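Local coordinates for protein collectin placenta 1 (Mus musculus, PDB 2OX9) that binds glycans, including the Lewis(x) structure of leukocyte surfaces, through a calcium-dependent C-type carbohydrate-recognition domain, at residues Lys86-Gly91 with Asp105-Ile110; Val41-Arg46 with Gln50-His55; Tyr17-Glu22 with Lys54-Arg59. All coordinates share one frame; numbering follows the deposited sequence.

Contact 1 of 3, residues Lys86-Gly91 with Asp105-Ile110; sequences KNWKAG and DCAGLI. With CA (calcium ion), chain I; CA (calcium ion), chain K; FUC (alpha-L-fucopyranose), chain E.
Lys89 and Ile110 touch across this contact through their aliphatic parts, Lys89 CD lying 4.0 Å from Ile110 CD1 as the two side chains cross at about a right angle. The second apolar meeting is Trp88 CH2, on the six-membered ring of the indole, with Ala107 CB at 4.1 Å; the Trp88 CB starts away from the strand, and the length of the ring brings CH2 back to the methyl, which meets the ring obliquely.

The polar chemistry is directed at the bound sugar. With CG anti to the backbone N (chi1 172°) and every later bond extended, Lys89 runs past Ile110 and delivers its ammonium to fucose, NZ to O4 of the sugar at 2.9 Å, with a weak second bond to the ring oxygen O5. Lys89 thus belongs to the glycan pocket of this C-type lectin domain, whose own calcium is held by other residues, Asp94 and Asn116 among them.

Metal binding occupies the other end of 105-110. Asp105 OD1 bridges two further calcium ions, 2.4 Å from that of chain I and 2.5 Å from that of chain K; Asp105 OD2 also binds the chain K ion, which the carboxylate therefore holds with both oxygens.

Strand 106-109 lies between strands 62-64 and 115-118, and Asp105 and Cys106 form a classic beta bulge opposite Phe118. The loop 86-91 is tied by backbone bonds to Trp115, and Trp75 meets the Trp88 ring edge-to-face.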
loop_
_atom_site.group_PDB
_atom_site.type_symbol
_atom_site.label_atom_id
_atom_site.label_comp_id
_atom_site.label_asym_id
_atom_site.label_seq_id
_atom_site.Cartn_x
_atom_site.Cartn_y
_atom_site.Cartn_z
ATOM N N LYS A 86 -4.636 10.383 -5.479
ATOM C CA LYS A 86 -3.756 9.427 -6.162
ATOM C C LYS A 86 -2.343 9.989 -6.250
ATOM O O LYS A 86 -2.159 11.202 -6.268
ATOM C CB LYS A 86 -4.242 9.161 -7.593
ATOM C CG LYS A 86 -5.739 9.040 -7.753
ATOM C CD LYS A 86 -6.130 8.958 -9.221
ATOM C CE LYS A 86 -7.650 9.062 -9.383
ATOM N NZ LYS A 86 -8.106 8.812 -10.781
ATOM N N ASN A 87 -1.346 9.112 -6.333
ATOM C CA ASN A 87 0.033 9.569 -6.440
ATOM C C ASN A 87 0.851 8.637 -7.320
ATOM O O ASN A 87 1.978 8.303 -6.987
ATOM C CB ASN A 87 0.660 9.677 -5.041
ATOM C CG ASN A 87 1.991 10.432 -5.042
ATOM O OD1 ASN A 87 2.186 11.378 -5.809
ATOM N ND2 ASN A 87 2.900 10.029 -4.157
ATOM N N TRP A 88 0.276 8.197 -8.438
ATOM C CA TRP A 88 1.006 7.318 -9.345
ATOM C C TRP A 88 2.178 8.069 -9.941
ATOM O O TRP A 88 2.098 9.270 -10.156
ATOM C CB TRP A 88 0.141 6.860 -10.528
ATOM C CG TRP A 88 -1.082 6.087 -10.170
ATOM C CD1 TRP A 88 -2.365 6.535 -10.196
ATOM C CD2 TRP A 88 -1.140 4.714 -9.777
ATOM N NE1 TRP A 88 -3.229 5.521 -9.849
ATOM C CE2 TRP A 88 -2.502 4.392 -9.585
ATOM C CE3 TRP A 88 -0.175 3.720 -9.572
ATOM C CZ2 TRP A 88 -2.926 3.115 -9.195
ATOM C CZ3 TRP A 88 -0.594 2.447 -9.183
ATOM C CH2 TRP A 88 -1.959 2.158 -9.000
ATOM N N LYS A 89 3.259 7.351 -10.209
ATOM C CA LYS A 89 4.415 7.938 -10.862
ATOM C C LYS A 89 3.925 8.102 -12.307
ATOM O O LYS A 89 3.059 7.346 -12.754
ATOM C CB LYS A 89 5.596 6.967 -10.815
ATOM C CG LYS A 89 6.809 7.411 -11.635
ATOM C CD LYS A 89 7.904 6.359 -11.599
ATOM C CE LYS A 89 9.084 6.751 -12.467
ATOM N NZ LYS A 89 10.119 5.690 -12.466
ATOM N N ALA A 90 4.463 9.076 -13.033
ATOM C CA ALA A 90 4.041 9.299 -14.412
ATOM C C ALA A 90 4.285 8.047 -15.251
ATOM O O ALA A 90 5.374 7.475 -15.223
ATOM C CB ALA A 90 4.800 10.488 -15.004
ATOM N N GLY A 91 3.271 7.625 -15.999
ATOM C CA GLY A 91 3.414 6.436 -16.822
ATOM C C GLY A 91 2.787 5.222 -16.161
ATOM O O GLY A 91 2.470 4.234 -16.823
ATOM N N ASP A 105 -1.755 -5.874 -10.601
ATOM C CA ASP A 105 -3.003 -5.455 -9.984
ATOM C C ASP A 105 -2.896 -5.071 -8.511
ATOM O O ASP A 105 -3.913 -4.947 -7.822
ATOM C CB ASP A 105 -4.039 -6.573 -10.137
ATOM C CG ASP A 105 -4.249 -6.986 -11.589
ATOM O OD1 ASP A 105 -3.732 -6.294 -12.498
ATOM O OD2 ASP A 105 -4.944 -8.006 -11.814
ATOM N N CYS A 106 -1.670 -4.880 -8.038
ATOM C CA CYS A 106 -1.424 -4.531 -6.644
ATOM C C CYS A 106 -0.550 -3.278 -6.588
ATOM O O CYS A 106 0.419 -3.171 -7.325
ATOM C CB CYS A 106 -0.758 -5.725 -5.942
ATOM S SG CYS A 106 -1.950 -7.077 -5.613
ATOM N N ALA A 107 -0.901 -2.327 -5.723
ATOM C CA ALA A 107 -0.154 -1.079 -5.634
ATOM C C ALA A 107 0.833 -1.016 -4.482
ATOM O O ALA A 107 0.614 -1.617 -3.428
ATOM C CB ALA A 107 -1.120 0.101 -5.541
ATOM N N GLY A 108 1.904 -0.248 -4.697
ATOM C CA GLY A 108 2.935 -0.068 -3.694
ATOM C C GLY A 108 3.710 1.224 -3.884
ATOM O O GLY A 108 3.701 1.823 -4.966
ATOM N N LEU A 109 4.379 1.655 -2.816
ATOM C CA LEU A 109 5.166 2.883 -2.823
ATOM C C LEU A 109 6.608 2.626 -3.270
ATOM O O LEU A 109 7.279 1.726 -2.753
ATOM C CB LEU A 109 5.177 3.497 -1.409
ATOM C CG LEU A 109 3.810 3.707 -0.737
ATOM C CD1 LEU A 109 3.967 4.277 0.656
ATOM C CD2 LEU A 109 2.988 4.641 -1.579
ATOM N N ILE A 110 7.080 3.408 -4.237
ATOM C CA ILE A 110 8.452 3.266 -4.713
ATOM C C ILE A 110 9.242 4.543 -4.396
ATOM O O ILE A 110 8.968 5.204 -3.394
ATOM C CB ILE A 110 8.499 2.961 -6.229
ATOM C CG1 ILE A 110 7.637 3.961 -6.994
ATOM C CG2 ILE A 110 8.030 1.526 -6.478
ATOM C CD1 ILE A 110 7.708 3.790 -8.496
HETATM CA CA CA I . -3.858 -4.015 -13.277
HETATM CA CA CA K . -5.231 -7.472 -14.054
HETATM C C1 FUC E . 11.290 2.346 -13.783
HETATM C C2 FUC E . 10.969 3.133 -15.060
HETATM C C3 FUC E . 9.630 2.681 -15.636
HETATM C C4 FUC E . 8.537 2.797 -14.575
HETATM C C5 FUC E . 8.931 1.986 -13.338
HETATM C C6 FUC E . 7.921 2.129 -12.208
HETATM O O2 FUC E . 11.990 2.919 -16.024
HETATM O O3 FUC E . 9.301 3.477 -16.763
HETATM O O4 FUC E . 8.362 4.159 -14.215
HETATM O O5 FUC E . 10.212 2.438 -12.837
HETATM O O HOH W 1 -2.242 -2.056 -13.997
HETATM O O HOH W 2 -5.389 -7.634 -16.556
HETATM O O HOH W 3 -7.202 -6.978 -13.450
#

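Contact 2 of 3, residues Val41-Arg46 with Gln50-His55; sequences VFINSR and QWIKKH. With CA (calcium ion), chain L.
The turn that leads from strand 39-40 into helix 46-54 folds back on that helix here, and Ile52 receives it. The terminal methyl of Ile52, CD1, meets two side chains of the turn, 3.7 Å from Ile43 CG1 and 3.8 Å from Val41 CG2. The Val41 and Ile52 side chains run antiparallel alongside one another. Ile43 has CG1 anti to its carbonyl carbon (chi1 -55°), which presents both CG1 and CD1 to the same methyl.

At the helix start, Gln50 N donates to Arg46 O at 2.9 Å, a first-turn bond, and Ser45 at the N-cap turns its hydroxyl to Glu48 N. Farther along, His55 ND1 donates to Trp51 O at 3.1 Å, nearly straight at 175° and in the plane of the imidazole, which fixes the rotation of that ring; its CE1 lies over one face of the Trp51 indole.

Another side of the same turn holds a calcium ion, bound by Phe42 O at 2.3 Å, Asn44 OD1 and two waters. The arrangement is that of an N-capped helix whose preceding loop and first turn, through Glu48, share a calcium site with Glu129 of strand 125-131 in the C-type lectin fold.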
loop_
_atom_site.group_PDB
_atom_site.type_symbol
_atom_site.label_atom_id
_atom_site.label_comp_id
_atom_site.label_asym_id
_atom_site.label_seq_id
_atom_site.Cartn_x
_atom_site.Cartn_y
_atom_site.Cartn_z
ATOM N N VAL A 41 -2.381 -0.105 4.476
ATOM C CA VAL A 41 -2.651 1.328 4.434
ATOM C C VAL A 41 -3.476 1.921 3.278
ATOM O O VAL A 41 -3.271 1.605 2.094
ATOM C CB VAL A 41 -1.306 2.131 4.541
ATOM C CG1 VAL A 41 -0.593 2.156 3.178
ATOM C CG2 VAL A 41 -1.579 3.536 5.040
ATOM N N PHE A 42 -4.426 2.774 3.647
ATOM C CA PHE A 42 -5.260 3.499 2.684
ATOM C C PHE A 42 -4.741 4.934 2.759
ATOM O O PHE A 42 -4.805 5.567 3.810
ATOM C CB PHE A 42 -6.741 3.497 3.091
ATOM C CG PHE A 42 -7.372 2.129 3.136
ATOM C CD1 PHE A 42 -8.633 1.960 3.706
ATOM C CD2 PHE A 42 -6.714 1.014 2.626
ATOM C CE1 PHE A 42 -9.225 0.711 3.771
ATOM C CE2 PHE A 42 -7.303 -0.248 2.687
ATOM C CZ PHE A 42 -8.566 -0.396 3.263
ATOM N N ILE A 43 -4.229 5.450 1.653
ATOM C CA ILE A 43 -3.692 6.811 1.645
ATOM C C ILE A 43 -4.755 7.732 1.051
ATOM O O ILE A 43 -4.963 7.745 -0.160
ATOM C CB ILE A 43 -2.393 6.861 0.821
ATOM C CG1 ILE A 43 -1.408 5.814 1.366
ATOM C CG2 ILE A 43 -1.774 8.259 0.887
ATOM C CD1 ILE A 43 -0.114 5.710 0.580
ATOM N N ASN A 44 -5.412 8.501 1.920
ATOM C CA ASN A 44 -6.507 9.383 1.525
ATOM C C ASN A 44 -6.206 10.869 1.310
ATOM O O ASN A 44 -7.111 11.624 0.963
ATOM C CB ASN A 44 -7.639 9.283 2.555
ATOM C CG ASN A 44 -7.840 7.873 3.079
ATOM O OD1 ASN A 44 -7.118 7.408 3.970
ATOM N ND2 ASN A 44 -8.823 7.179 2.521
ATOM N N SER A 45 -4.969 11.302 1.515
ATOM C CA SER A 45 -4.658 12.719 1.339
ATOM C C SER A 45 -3.177 12.973 1.120
ATOM O O SER A 45 -2.346 12.100 1.384
ATOM C CB SER A 45 -5.122 13.501 2.566
ATOM O OG SER A 45 -4.375 13.136 3.717
ATOM N N ARG A 46 -2.839 14.173 0.648
ATOM C CA ARG A 46 -1.437 14.493 0.418
ATOM C C ARG A 46 -0.667 14.579 1.740
ATOM O O ARG A 46 0.519 14.263 1.783
ATOM C CB ARG A 46 -1.288 15.808 -0.361
ATOM C CG ARG A 46 -1.944 17.012 0.287
ATOM C CD ARG A 46 -1.626 18.286 -0.490
ATOM N NE ARG A 46 -2.279 19.461 0.086
ATOM C CZ ARG A 46 -2.037 20.711 -0.301
ATOM N NH1 ARG A 46 -1.153 20.951 -1.264
ATOM N NH2 ARG A 46 -2.675 21.725 0.277
ATOM N N GLN A 50 2.593 12.411 2.455
ATOM C CA GLN A 50 3.869 13.024 2.787
ATOM C C GLN A 50 4.464 12.424 4.054
ATOM O O GLN A 50 5.668 12.153 4.115
ATOM C CB GLN A 50 3.699 14.528 2.981
ATOM C CG GLN A 50 4.348 15.388 1.899
ATOM C CD GLN A 50 5.835 15.104 1.723
ATOM O OE1 GLN A 50 6.610 15.140 2.683
ATOM N NE2 GLN A 50 6.239 14.819 0.488
ATOM N N TRP A 51 3.625 12.241 5.067
ATOM C CA TRP A 51 4.066 11.673 6.339
ATOM C C TRP A 51 4.543 10.240 6.102
ATOM O O TRP A 51 5.537 9.800 6.679
ATOM C CB TRP A 51 2.908 11.671 7.339
ATOM C CG TRP A 51 3.287 11.212 8.709
ATOM C CD1 TRP A 51 3.905 11.942 9.680
ATOM C CD2 TRP A 51 3.103 9.902 9.247
ATOM N NE1 TRP A 51 4.118 11.169 10.797
ATOM C CE2 TRP A 51 3.639 9.908 10.556
ATOM C CE3 TRP A 51 2.541 8.719 8.750
ATOM C CZ2 TRP A 51 3.632 8.777 11.372
ATOM C CZ3 TRP A 51 2.535 7.589 9.567
ATOM C CH2 TRP A 51 3.076 7.628 10.859
ATOM N N ILE A 52 3.829 9.510 5.248
ATOM C CA ILE A 52 4.209 8.135 4.952
ATOM C C ILE A 52 5.526 8.101 4.186
ATOM O O ILE A 52 6.383 7.246 4.443
ATOM C CB ILE A 52 3.115 7.413 4.133
ATOM C CG1 ILE A 52 1.949 7.047 5.051
ATOM C CG2 ILE A 52 3.678 6.148 3.479
ATOM C CD1 ILE A 52 0.775 6.398 4.322
ATOM N N LYS A 53 5.683 9.048 3.260
ATOM C CA LYS A 53 6.884 9.139 2.439
ATOM C C LYS A 53 8.164 9.213 3.276
ATOM O O LYS A 53 9.154 8.546 2.980
ATOM C CB LYS A 53 6.803 10.373 1.530
ATOM C CG LYS A 53 8.051 10.608 0.697
ATOM C CD LYS A 53 8.090 12.017 0.150
ATOM C CE LYS A 53 9.436 12.318 -0.480
ATOM N NZ LYS A 53 9.460 13.674 -1.077
ATOM N N LYS A 54 8.147 10.013 4.330
ATOM C CA LYS A 54 9.345 10.156 5.149
ATOM C C LYS A 54 9.692 8.937 5.999
ATOM O O LYS A 54 10.817 8.818 6.493
ATOM C CB LYS A 54 9.230 11.418 6.000
ATOM C CG LYS A 54 9.419 12.689 5.169
ATOM C CD LYS A 54 8.720 13.868 5.794
ATOM C CE LYS A 54 8.797 15.097 4.906
ATOM N NZ LYS A 54 7.830 16.146 5.362
ATOM N N HIS A 55 8.734 8.031 6.164
ATOM C CA HIS A 55 8.964 6.811 6.928
ATOM C C HIS A 55 9.296 5.618 6.034
ATOM O O HIS A 55 9.498 4.504 6.528
ATOM C CB HIS A 55 7.736 6.443 7.755
ATOM C CG HIS A 55 7.597 7.236 9.010
ATOM N ND1 HIS A 55 6.893 8.417 9.070
ATOM C CD2 HIS A 55 8.103 7.034 10.249
ATOM C CE1 HIS A 55 6.970 8.910 10.293
ATOM N NE2 HIS A 55 7.698 8.090 11.028
HETATM CA CA CA L . -5.624 6.328 5.809
HETATM O O HOH W 4 -6.707 7.747 7.160
HETATM O O HOH W 5 -7.700 5.179 5.836
#

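Contact 3 of 3, residues Tyr17-Glu22 with Lys54-Arg59; sequences YYFSLE and KHTVGR
Glu22 OE1 is gripped by two donors, and the turn they hold follows directly on Phe19, the residue that meets His55 and Thr56. Tyr18 OH donates to the syn lone pair of Glu22 OE1 at 2.7 Å, while Leu21 N reaches the same oxygen from above the carboxylate plane at 3.2 Å. Ser20 OG donates to Glu22 O, in the carbonyl plane and on a lone pair, so the end of 17-22 is closed by its own side chains.

Across the contact the chemistry is apolar. His55 CB stands over one face of the Phe19 ring, 3.5 Å from the centroid and 16° off the ring normal, a CH-pi contact. The imidazole continues beyond the benzene ring: their planes are near parallel, at 14°, yet slid apart with centroids separated by 4.9 Å, and the two rings barely overlap. Thr56 adds its methyl, CG2 lying 3.5 Å from Phe19 CD2; chi1 of 53° sends the methyl to the ring and OG1 to Ile52 O.

Strand 15-19 pairs with strand 125-131, whose Ile127 touches both Phe19 and Thr56. Because His55 ND1 and Thr56 OG1 bond to Trp51 O and Ile52 O, what these residues offer strand 15-19 is carbon, and the segment that follows helix 46-54 is joined to it by dispersion and CH-pi attraction.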
loop_
_atom_site.group_PDB
_atom_site.type_symbol
_atom_site.label_atom_id
_atom_site.label_comp_id
_atom_site.label_asym_id
_atom_site.label_seq_id
_atom_site.Cartn_x
_atom_site.Cartn_y
_atom_site.Cartn_z
ATOM N N TYR A 17 0.324 3.485 12.451
ATOM C CA TYR A 17 0.864 2.803 11.290
ATOM C C TYR A 17 2.049 1.937 11.643
ATOM O O TYR A 17 2.827 2.262 12.546
ATOM C CB TYR A 17 1.313 3.818 10.237
ATOM C CG TYR A 17 0.244 4.804 9.825
ATOM C CD1 TYR A 17 -0.152 5.827 10.680
ATOM C CD2 TYR A 17 -0.368 4.713 8.576
ATOM C CE1 TYR A 17 -1.131 6.741 10.304
ATOM C CE2 TYR A 17 -1.348 5.622 8.187
ATOM C CZ TYR A 17 -1.723 6.635 9.059
ATOM O OH TYR A 17 -2.681 7.543 8.676
ATOM N N TYR A 18 2.174 0.837 10.910
ATOM C CA TYR A 18 3.266 -0.097 11.093
ATOM C C TYR A 18 4.024 -0.210 9.772
ATOM O O TYR A 18 3.474 -0.667 8.764
ATOM C CB TYR A 18 2.729 -1.472 11.507
ATOM C CG TYR A 18 3.809 -2.527 11.617
ATOM C CD1 TYR A 18 4.816 -2.419 12.576
ATOM C CD2 TYR A 18 3.843 -3.619 10.746
ATOM C CE1 TYR A 18 5.831 -3.368 12.664
ATOM C CE2 TYR A 18 4.857 -4.577 10.828
ATOM C CZ TYR A 18 5.846 -4.444 11.788
ATOM O OH TYR A 18 6.856 -5.384 11.884
ATOM N N PHE A 19 5.278 0.224 9.774
ATOM C CA PHE A 19 6.112 0.148 8.583
ATOM C C PHE A 19 6.941 -1.124 8.743
ATOM O O PHE A 19 7.938 -1.157 9.462
ATOM C CB PHE A 19 6.979 1.402 8.486
ATOM C CG PHE A 19 6.180 2.663 8.357
ATOM C CD1 PHE A 19 5.741 3.345 9.491
ATOM C CD2 PHE A 19 5.834 3.149 7.106
ATOM C CE1 PHE A 19 4.967 4.494 9.380
ATOM C CE2 PHE A 19 5.061 4.300 6.976
ATOM C CZ PHE A 19 4.624 4.976 8.122
ATOM N N SER A 20 6.481 -2.178 8.078
ATOM C CA SER A 20 7.075 -3.502 8.169
ATOM C C SER A 20 8.555 -3.698 7.888
ATOM O O SER A 20 9.172 -2.984 7.103
ATOM C CB SER A 20 6.310 -4.470 7.269
ATOM O OG SER A 20 6.853 -4.464 5.962
ATOM N N LEU A 21 9.105 -4.694 8.573
ATOM C CA LEU A 21 10.478 -5.108 8.381
ATOM C C LEU A 21 10.287 -6.426 7.643
ATOM O O LEU A 21 11.220 -6.975 7.057
ATOM C CB LEU A 21 11.174 -5.342 9.717
ATOM C CG LEU A 21 11.450 -4.073 10.525
ATOM C CD1 LEU A 21 12.279 -4.433 11.752
ATOM C CD2 LEU A 21 12.191 -3.064 9.662
ATOM N N GLU A 22 9.047 -6.914 7.675
ATOM C CA GLU A 22 8.690 -8.156 7.006
ATOM C C GLU A 22 8.508 -7.876 5.518
ATOM O O GLU A 22 8.046 -6.800 5.140
ATOM C CB GLU A 22 7.381 -8.729 7.575
ATOM C CG GLU A 22 7.445 -9.237 9.021
ATOM C CD GLU A 22 7.232 -8.141 10.057
ATOM O OE1 GLU A 22 7.191 -6.949 9.679
ATOM O OE2 GLU A 22 7.106 -8.476 11.258
ATOM N N LYS A 54 8.147 10.013 4.330
ATOM C CA LYS A 54 9.345 10.156 5.149
ATOM C C LYS A 54 9.692 8.937 5.999
ATOM O O LYS A 54 10.817 8.818 6.493
ATOM C CB LYS A 54 9.230 11.418 6.000
ATOM C CG LYS A 54 9.419 12.689 5.169
ATOM C CD LYS A 54 8.720 13.868 5.794
ATOM C CE LYS A 54 8.797 15.097 4.906
ATOM N NZ LYS A 54 7.830 16.146 5.362
ATOM N N HIS A 55 8.734 8.031 6.164
ATOM C CA HIS A 55 8.964 6.811 6.928
ATOM C C HIS A 55 9.296 5.618 6.034
ATOM O O HIS A 55 9.498 4.504 6.528
ATOM C CB HIS A 55 7.736 6.443 7.755
ATOM C CG HIS A 55 7.597 7.236 9.010
ATOM N ND1 HIS A 55 6.893 8.417 9.070
ATOM C CD2 HIS A 55 8.103 7.034 10.249
ATOM C CE1 HIS A 55 6.970 8.910 10.293
ATOM N NE2 HIS A 55 7.698 8.090 11.028
ATOM N N THR A 56 9.339 5.838 4.726
ATOM C CA THR A 56 9.617 4.745 3.817
ATOM C C THR A 56 10.745 4.983 2.819
ATOM O O THR A 56 10.838 4.270 1.829
ATOM C CB THR A 56 8.333 4.315 3.029
ATOM O OG1 THR A 56 7.735 5.450 2.393
ATOM C CG2 THR A 56 7.323 3.683 3.961
ATOM N N VAL A 57 11.603 5.969 3.063
ATOM C CA VAL A 57 12.704 6.176 2.135
ATOM C C VAL A 57 13.601 4.940 2.235
ATOM O O VAL A 57 13.804 4.388 3.312
ATOM C CB VAL A 57 13.488 7.495 2.438
ATOM C CG1 VAL A 57 13.207 7.966 3.845
ATOM C CG2 VAL A 57 14.979 7.289 2.228
ATOM N N GLY A 58 14.099 4.484 1.097
ATOM C CA GLY A 58 14.936 3.302 1.077
ATOM C C GLY A 58 14.663 2.503 -0.185
ATOM O O GLY A 58 13.722 2.805 -0.924
ATOM N N ARG A 59 15.473 1.477 -0.433
ATOM C CA ARG A 59 15.318 0.664 -1.633
ATOM C C ARG A 59 14.079 -0.223 -1.670
ATOM O O ARG A 59 13.567 -0.521 -2.745
ATOM C CB ARG A 59 16.562 -0.203 -1.845
ATOM C CG ARG A 59 17.038 -0.891 -0.583
ATOM C CD ARG A 59 18.291 -1.714 -0.834
ATOM N NE ARG A 59 19.013 -1.985 0.408
ATOM C CZ ARG A 59 19.969 -2.900 0.535
ATOM N NH1 ARG A 59 20.323 -3.643 -0.507
ATOM N NH2 ARG A 59 20.574 -3.073 1.704
#

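Contact 2 is buried, with aliphatic side chains at its centre, whereas contacts 1 and 3 are only partly buried. Leu109 of contact 1 packs on Ile43 and Ile52 of contact 2, carrying the apolar interior from strand 106-109 to helix 46-54. Contacts 2 and 3 share Lys54 and His55, and the Trp51 ring packs on Tyr17 and Phe19, so helix 46-54 and the residues just after it serve both. Chemistry follows place: calcium accompanies contacts 1 and 2 at separate sites, sugar binding belongs to contact 1 alone, and contact 3 joins its segments through an aromatic face without metal or ligand.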